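Local coordinates for protein probable transcriptional regulator (PDB 2HR3) that probably binds DNA as a dimer and regulates transcription, as a member of the MarR family of winged-helix regulators, at residues R117-C122 and S126-L131. Residues are numbered along the deposited sequence; the frame is centred on the assembly and turned at random.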
loop_
_atom_site.group_PDB
_atom_site.type_symbol
_atom_site.label_atom_id
_atom_site.label_comp_id
_atom_site.label_asym_id
_atom_site.label_seq_id
_atom_site.Cartn_x
_atom_site.Cartn_y
_atom_site.Cartn_z
ATOM N N ARG A 117 12.562 -8.382 -13.891
ATOM C CA ARG A 117 12.042 -9.024 -15.094
ATOM C C ARG A 117 10.999 -8.187 -15.786
ATOM O O ARG A 117 10.971 -8.174 -17.004
ATOM C CB ARG A 117 11.441 -10.390 -14.778
ATOM C CG ARG A 117 12.441 -11.521 -14.786
ATOM C CD ARG A 117 11.823 -12.911 -14.487
ATOM N NE ARG A 117 10.632 -12.917 -13.605
ATOM C CZ ARG A 117 9.366 -13.013 -14.049
ATOM N NH1 ARG A 117 9.085 -13.100 -15.375
ATOM N NH2 ARG A 117 8.356 -13.012 -13.175
ATOM N N ALA A 118 10.114 -7.519 -15.050
ATOM C CA ALA A 118 9.260 -6.418 -15.675
ATOM C C ALA A 118 10.068 -5.357 -16.411
ATOM O O ALA A 118 9.775 -5.000 -17.526
ATOM C CB ALA A 118 8.380 -5.677 -14.608
HETATM N N MSE A 119 11.085 -4.863 -15.735
HETATM C CA MSE A 119 11.874 -3.784 -16.206
HETATM C C MSE A 119 12.700 -4.167 -17.378
HETATM O O MSE A 119 12.992 -3.342 -18.205
HETATM C CB MSE A 119 12.769 -3.334 -15.102
HETATM C CG MSE A 119 12.039 -2.462 -14.077
HETATM SE SE MSE A 119 13.184 -1.779 -12.566
HETATM C CE MSE A 119 13.456 -0.110 -13.281
ATOM N N HIS A 120 13.047 -5.452 -17.516
ATOM C CA HIS A 120 13.799 -5.862 -18.686
ATOM C C HIS A 120 12.923 -6.120 -19.848
ATOM O O HIS A 120 13.364 -6.005 -20.987
ATOM C CB HIS A 120 14.777 -6.979 -18.366
ATOM C CG HIS A 120 16.053 -6.434 -17.820
ATOM N ND1 HIS A 120 17.159 -6.212 -18.607
ATOM C CD2 HIS A 120 16.338 -5.884 -16.613
ATOM C CE1 HIS A 120 18.111 -5.654 -17.883
ATOM N NE2 HIS A 120 17.632 -5.427 -16.675
ATOM N N ALA A 121 11.665 -6.387 -19.566
ATOM C CA ALA A 121 10.703 -6.739 -20.613
ATOM C C ALA A 121 9.870 -5.521 -21.092
ATOM O O ALA A 121 9.266 -5.586 -22.119
ATOM C CB ALA A 121 9.767 -7.839 -20.061
ATOM N N CYS A 122 9.786 -4.469 -20.300
ATOM C CA CYS A 122 8.821 -3.358 -20.494
ATOM C C CYS A 122 9.481 -2.041 -20.917
ATOM O O CYS A 122 8.814 -1.170 -21.479
ATOM C CB CYS A 122 8.076 -3.053 -19.143
ATOM S SG CYS A 122 6.981 -4.401 -18.688
ATOM N N SER A 126 17.447 3.551 -21.036
ATOM C CA SER A 126 17.296 4.962 -20.789
ATOM C C SER A 126 16.026 5.201 -19.973
ATOM O O SER A 126 15.955 6.092 -19.149
ATOM C CB SER A 126 17.358 5.739 -22.106
ATOM O OG SER A 126 16.159 5.545 -22.866
ATOM N N GLU A 127 15.064 4.294 -20.099
ATOM C CA GLU A 127 13.867 4.338 -19.284
ATOM C C GLU A 127 14.056 3.871 -17.845
ATOM O O GLU A 127 13.405 4.372 -16.960
ATOM C CB GLU A 127 12.804 3.494 -19.939
ATOM C CG GLU A 127 12.150 4.185 -21.139
ATOM C CD GLU A 127 11.241 3.242 -21.916
ATOM O OE1 GLU A 127 11.388 2.024 -21.803
ATOM O OE2 GLU A 127 10.350 3.713 -22.605
ATOM N N ARG A 128 14.867 2.831 -17.635
ATOM C CA ARG A 128 15.318 2.468 -16.270
ATOM C C ARG A 128 16.133 3.573 -15.581
ATOM O O ARG A 128 16.164 3.662 -14.352
ATOM C CB ARG A 128 16.203 1.260 -16.339
ATOM C CG ARG A 128 15.493 0.027 -16.710
ATOM C CD ARG A 128 16.477 -1.145 -16.800
ATOM N NE ARG A 128 15.916 -1.923 -17.847
ATOM C CZ ARG A 128 16.427 -2.177 -19.042
ATOM N NH1 ARG A 128 17.663 -1.871 -19.407
ATOM N NH2 ARG A 128 15.660 -2.864 -19.844
ATOM N N ALA A 129 16.906 4.304 -16.378
ATOM C CA ALA A 129 17.713 5.408 -15.888
ATOM C C ALA A 129 16.851 6.606 -15.386
ATOM O O ALA A 129 17.213 7.238 -14.397
ATOM C CB ALA A 129 18.674 5.828 -16.919
ATOM N N LEU A 130 15.733 6.867 -16.064
ATOM C CA LEU A 130 14.710 7.821 -15.647
ATOM C C LEU A 130 14.030 7.422 -14.341
ATOM O O LEU A 130 13.686 8.265 -13.531
ATOM C CB LEU A 130 13.528 7.837 -16.662
ATOM C CG LEU A 130 13.392 8.845 -17.826
ATOM C CD1 LEU A 130 11.943 8.770 -18.395
ATOM C CD2 LEU A 130 13.697 10.300 -17.474
ATOM N N LEU A 131 13.681 6.155 -14.257
ATOM C CA LEU A 131 13.124 5.602 -13.034
ATOM C C LEU A 131 14.053 5.618 -11.876
ATOM O O LEU A 131 13.591 5.743 -10.692
ATOM C CB LEU A 131 12.669 4.129 -13.215
ATOM C CG LEU A 131 11.380 3.934 -13.967
ATOM C CD1 LEU A 131 11.034 2.411 -13.997
ATOM C CD2 LEU A 131 10.261 4.777 -13.297
#
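The guanidinium of Arg128 lies flat over one face of the His120 ring, the two planes 4° apart and their centres separated by 4.1 Å. CE1 of His120 sits above the middle of the guanidinium, while NH2 of Arg128 is displaced toward the rim of the imidazole. At the guanidinium edge, and in its plane, is the backbone oxygen of Met119, gripped side-on by two nitrogens: Arg128 NH2 to Met119 O measures 3.2 Å and Arg128 NE to Met119 O 3.3 Å. Both donors approach from one face of the carbonyl, NE well above its plane. Edge bonds and facial stack together fix the rotation of the guanidinium. Next to the stack, selenomethionine Met119 bends at its third torsion (chi3 99°), bringing CE to 3.6 Å from CD1 of Leu131 and against CG of Arg128. Glu127 OE1 accepts from Asp124 N, and OE2 forms a salt bridge with Arg140 of the second subunit. The contact spans the short connection between helices 98-122 and 125-142, the N-to-C directions of segments 117-122 and 126-131 differing by 133°, in what is probably the helical dimerisation region, as in other MarR proteins; helix 4-26 of the second subunit packs on Met119 through its Leu9.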